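Local coordinates for hypothetical protein PA2201 (Pseudomonas aeruginosa, PDB 2FEF) that is of unknown function but is probably an immunity protein that protects the bacterium against a toxin of the PoNe DNase type, at residues A140-Q145 against S195-H200; D178-Y183 against A209-A214. All coordinates share one frame; numbering follows the deposited sequence.

Contact 1 (A140-Q145 against S195-H200); sequences APRTGQ and SEETFH
R142 and F199 bring two loops together, with their CA atoms 5.3 Å apart, R142 sitting in the type I beta turn from A140 to T143. The R142 side chain, extended from CG to NE, passes at a slant over one face of the F199 ring. Its CG lies over the ring centre, 3.5 Å from the F199 centroid, in a CH-pi contact. Further out, the guanidinium is tilted 40° from the ring plane, and F199 CE1 sits beneath its centre, 3.4 Å from R142 CZ. The end of R142 then meets E197 in a two-pronged salt bridge. R142 NH1 bonds E197 OE2 and R142 NH2 bonds E197 OE1, each at 2.9 Å and each on the syn side of the oxygen. The guanidinium and carboxylate planes are 39° apart. R142 NE forms a salt bridge with D176, so two acids fix the rotation of the guanidinium.

P141 packs its CB near the rim of F199, 3.9 Å from CD2. Its carbonyl oxygen takes a hydrogen bond from H200 NE2 at 2.9 Å, close to the imidazole plane. With CG beside its backbone N (chi1 -56°), H200 turns its ring to this turn from the N-cap position of helix 201-204. One water donates to both R142 O and F199 O and bridges the two backbones. Within the turn, T143 OG1 donates to A140 O and accepts from Q145 N, a capping bond at the start of helix 146-158. The bond to P141 O implies that H200 NE2 carries a proton, and the flanking acids probably keep R142 charged.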
# COMPACT_ATOMS: atom_id res chain seq x y z
N ALA B 140 -15.97 18.31 3.68
CA ALA B 140 -16.71 19.41 3.04
C ALA B 140 -17.91 18.84 2.31
O ALA B 140 -17.75 18.34 1.18
CB ALA B 140 -15.82 20.14 2.07
N PRO B 141 -19.09 18.87 2.95
CA PRO B 141 -20.26 18.16 2.41
C PRO B 141 -20.80 18.79 1.13
O PRO B 141 -21.49 18.13 0.39
CB PRO B 141 -21.29 18.30 3.54
CG PRO B 141 -20.48 18.47 4.75
CD PRO B 141 -19.42 19.47 4.25
N ARG B 142 -20.46 20.05 0.86
CA ARG B 142 -20.93 20.68 -0.40
C ARG B 142 -20.28 20.06 -1.63
O ARG B 142 -20.79 20.20 -2.77
CB ARG B 142 -20.71 22.20 -0.36
CG ARG B 142 -21.76 22.92 0.47
CD ARG B 142 -21.36 24.40 0.72
NE ARG B 142 -22.17 24.97 1.79
CZ ARG B 142 -23.36 25.52 1.61
NH1 ARG B 142 -23.89 25.59 0.39
NH2 ARG B 142 -24.04 25.99 2.64
N THR B 143 -19.14 19.41 -1.42
CA THR B 143 -18.40 18.74 -2.49
C THR B 143 -18.79 17.26 -2.64
O THR B 143 -19.70 16.78 -1.99
CB THR B 143 -16.93 18.79 -2.22
OG1 THR B 143 -16.63 17.95 -1.09
CG2 THR B 143 -16.50 20.24 -1.89
N GLY B 144 -18.03 16.54 -3.46
CA GLY B 144 -18.19 15.09 -3.62
C GLY B 144 -17.94 14.26 -2.36
O GLY B 144 -18.14 13.06 -2.38
N GLN B 145 -17.47 14.91 -1.29
CA GLN B 145 -17.21 14.22 -0.03
C GLN B 145 -18.48 13.88 0.72
O GLN B 145 -18.42 13.11 1.68
CB GLN B 145 -16.34 15.06 0.91
CG GLN B 145 -14.85 15.00 0.63
CD GLN B 145 -14.04 15.79 1.66
OE1 GLN B 145 -14.12 17.01 1.72
NE2 GLN B 145 -13.25 15.07 2.47
N SER B 195 -31.72 23.32 7.81
CA SER B 195 -31.30 24.06 6.62
C SER B 195 -32.35 23.88 5.52
O SER B 195 -33.06 22.87 5.48
CB SER B 195 -29.96 23.51 6.14
OG SER B 195 -29.55 24.09 4.91
N GLU B 196 -32.46 24.87 4.63
CA GLU B 196 -33.36 24.76 3.48
C GLU B 196 -32.64 24.28 2.23
O GLU B 196 -33.28 24.02 1.21
CB GLU B 196 -34.04 26.10 3.20
CG GLU B 196 -34.93 26.59 4.32
CD GLU B 196 -35.56 27.92 4.01
OE1 GLU B 196 -35.25 28.49 2.94
OE2 GLU B 196 -36.37 28.39 4.84
N GLU B 197 -31.32 24.17 2.32
CA GLU B 197 -30.50 23.75 1.18
C GLU B 197 -30.45 22.23 1.03
O GLU B 197 -30.58 21.48 2.00
CB GLU B 197 -29.07 24.25 1.31
CG GLU B 197 -28.89 25.76 1.46
CD GLU B 197 -27.42 26.15 1.54
OE1 GLU B 197 -26.92 26.45 2.65
OE2 GLU B 197 -26.74 26.10 0.50
N THR B 198 -30.23 21.80 -0.21
CA THR B 198 -29.83 20.41 -0.51
C THR B 198 -28.54 20.50 -1.35
O THR B 198 -28.56 21.01 -2.48
CB THR B 198 -30.94 19.67 -1.27
OG1 THR B 198 -32.12 19.60 -0.46
CG2 THR B 198 -30.51 18.25 -1.66
N PHE B 199 -27.43 20.03 -0.79
CA PHE B 199 -26.14 20.14 -1.46
C PHE B 199 -26.05 19.34 -2.76
O PHE B 199 -25.35 19.74 -3.68
CB PHE B 199 -24.99 19.78 -0.52
CG PHE B 199 -24.85 20.71 0.67
CD1 PHE B 199 -25.46 21.97 0.67
CD2 PHE B 199 -24.13 20.32 1.79
CE1 PHE B 199 -25.35 22.82 1.78
CE2 PHE B 199 -23.99 21.17 2.89
CZ PHE B 199 -24.60 22.41 2.88
N HIS B 200 -26.76 18.21 -2.82
CA HIS B 200 -26.71 17.30 -3.96
C HIS B 200 -28.14 16.90 -4.32
O HIS B 200 -28.66 15.90 -3.82
CB HIS B 200 -25.82 16.11 -3.62
CG HIS B 200 -24.45 16.53 -3.19
ND1 HIS B 200 -23.43 16.74 -4.09
CD2 HIS B 200 -23.94 16.81 -1.96
CE1 HIS B 200 -22.35 17.13 -3.44
NE2 HIS B 200 -22.62 17.16 -2.15
O HOH W 1 -23.26 21.40 -3.17

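Contact 2 (D178-Y183 against A209-A214); sequences DRLLDY and AFFEEA
F211 reaches from helix 208-213 to R179, L180 and Y183 of helix 179-189. R179 lays its aliphatic part over one face of the phenyl ring, with R179 CD 3.4 Å from F211 CD1. R179 CG is offset toward the rim in a CH-pi contact. The ring's CD2 and CE2 side rests on a face of the Y183 ring. The two centroids are 4.2 Å apart and the planes are inclined at 36°. L180 CD1 meets the ring edge, 4.0 Å from F211 CZ.

Beyond F211, R179 bends at chi3 (-78°) and sends NH1 to E212 OE2 at 2.9 Å. This salt bridge is nearly straight and lies in the guanidinium plane, but it uses the anti side of the carboxylate oxygen.

The helix segments cross at 69° with axes 11.9 Å apart, so long side chains span the gap in this all-helical fold. D178 is the N-cap of helix 179-189, and its OD1 accepts a weak bond from L181 N. D178 OD1 is also hydrogen-bonded to Y146 OH. R179 NE is held by S195 O, which steadies the guanidinium from a second side. L180 packs on Y146 and L150 of helix 146-158, while Y183 touches Y267 of helix 258-267.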
# COMPACT_ATOMS: atom_id res chain seq x y z
N ASP B 178 -26.57 20.38 5.33
CA ASP B 178 -27.78 20.70 4.57
C ASP B 178 -29.02 20.06 5.19
O ASP B 178 -28.96 19.55 6.31
CB ASP B 178 -27.61 20.32 3.08
CG ASP B 178 -27.68 18.82 2.82
OD1 ASP B 178 -27.47 17.99 3.75
OD2 ASP B 178 -27.90 18.46 1.64
N ARG B 179 -30.16 20.09 4.49
CA ARG B 179 -31.42 19.69 5.10
C ARG B 179 -31.37 18.25 5.62
O ARG B 179 -31.70 17.98 6.78
CB ARG B 179 -32.58 19.86 4.13
CG ARG B 179 -33.96 19.46 4.75
CD ARG B 179 -35.11 19.88 3.86
NE ARG B 179 -35.40 21.30 3.98
CZ ARG B 179 -36.34 21.94 3.28
NH1 ARG B 179 -37.07 21.26 2.41
NH2 ARG B 179 -36.55 23.24 3.46
N LEU B 180 -30.94 17.33 4.76
CA LEU B 180 -30.86 15.91 5.15
C LEU B 180 -29.92 15.69 6.34
O LEU B 180 -30.29 15.02 7.30
CB LEU B 180 -30.47 15.01 3.96
CG LEU B 180 -30.20 13.54 4.34
CD1 LEU B 180 -31.44 12.82 4.89
CD2 LEU B 180 -29.60 12.77 3.17
N LEU B 181 -28.72 16.25 6.28
CA LEU B 181 -27.78 16.07 7.39
C LEU B 181 -28.35 16.65 8.69
O LEU B 181 -28.17 16.07 9.77
CB LEU B 181 -26.38 16.68 7.09
CG LEU B 181 -25.57 16.03 5.95
CD1 LEU B 181 -24.23 16.79 5.70
CD2 LEU B 181 -25.39 14.49 6.14
N ASP B 182 -29.04 17.80 8.58
CA ASP B 182 -29.74 18.36 9.75
C ASP B 182 -30.83 17.45 10.31
O ASP B 182 -30.91 17.28 11.54
CB ASP B 182 -30.31 19.76 9.45
CG ASP B 182 -29.23 20.85 9.40
OD1 ASP B 182 -28.06 20.57 9.74
OD2 ASP B 182 -29.58 22.00 9.03
N TYR B 183 -31.66 16.85 9.45
CA TYR B 183 -32.62 15.82 9.90
C TYR B 183 -31.96 14.63 10.57
O TYR B 183 -32.42 14.17 11.61
CB TYR B 183 -33.53 15.36 8.76
CG TYR B 183 -34.75 16.24 8.61
CD1 TYR B 183 -34.65 17.51 8.06
CD2 TYR B 183 -36.01 15.79 9.02
CE1 TYR B 183 -35.77 18.33 7.93
CE2 TYR B 183 -37.14 16.60 8.88
CZ TYR B 183 -37.00 17.88 8.33
OH TYR B 183 -38.09 18.70 8.20
N ALA B 209 -40.64 16.21 -0.74
CA ALA B 209 -42.02 15.89 -0.35
C ALA B 209 -42.09 15.37 1.08
O ALA B 209 -42.96 15.78 1.85
CB ALA B 209 -42.62 14.87 -1.31
N PHE B 210 -41.16 14.48 1.43
CA PHE B 210 -41.13 13.89 2.77
C PHE B 210 -40.85 14.95 3.85
O PHE B 210 -41.48 14.95 4.92
CB PHE B 210 -40.11 12.74 2.82
CG PHE B 210 -39.80 12.28 4.22
CD1 PHE B 210 -40.62 11.36 4.85
CD2 PHE B 210 -38.69 12.76 4.90
CE1 PHE B 210 -40.35 10.94 6.13
CE2 PHE B 210 -38.41 12.34 6.20
CZ PHE B 210 -39.24 11.42 6.80
N PHE B 211 -39.89 15.83 3.59
CA PHE B 211 -39.51 16.84 4.56
C PHE B 211 -40.60 17.90 4.79
O PHE B 211 -40.82 18.34 5.93
CB PHE B 211 -38.21 17.51 4.13
CG PHE B 211 -36.99 16.64 4.27
CD1 PHE B 211 -35.98 16.68 3.30
CD2 PHE B 211 -36.83 15.81 5.37
CE1 PHE B 211 -34.83 15.90 3.42
CE2 PHE B 211 -35.69 15.01 5.51
CZ PHE B 211 -34.69 15.05 4.53
N GLU B 212 -41.26 18.29 3.71
CA GLU B 212 -42.16 19.46 3.70
C GLU B 212 -43.63 19.11 3.85
O GLU B 212 -44.38 19.83 4.52
CB GLU B 212 -41.94 20.28 2.43
CG GLU B 212 -40.53 20.88 2.30
CD GLU B 212 -40.35 21.74 1.06
OE1 GLU B 212 -41.29 21.84 0.24
OE2 GLU B 212 -39.26 22.34 0.91
N GLU B 213 -44.04 18.01 3.22
CA GLU B 213 -45.46 17.62 3.16
C GLU B 213 -45.77 16.35 3.97
O GLU B 213 -46.94 16.00 4.15
CB GLU B 213 -45.90 17.42 1.69
CG GLU B 213 -45.63 18.59 0.75
N ALA B 214 -44.72 15.67 4.45
CA ALA B 214 -44.82 14.34 5.10
C ALA B 214 -45.11 14.38 6.61
O ALA B 214 -44.52 15.17 7.35

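The two contacts interleave along the chain, in the order 140-145, 178-183, 195-200 and 209-214. Their centres are about 13 Å apart, on the same side of the chain's centre. They meet where loop 195-200 passes the start of helix 179-189. S195 N bonds D182 OD2 at 2.8 Å, E197 O takes a bond from R179 N, and F199 N bonds D178 OD2. Helix 146-158, which follows the first segment, is also shared: Y146 touches F199 and H200 of contact 1 and L180 of contact 2. Three of the four segments belong to the PoNi C-terminal family region. Contact 1 ties the loop before helix 146-158 to that region, while contact 2 joins two helices within it.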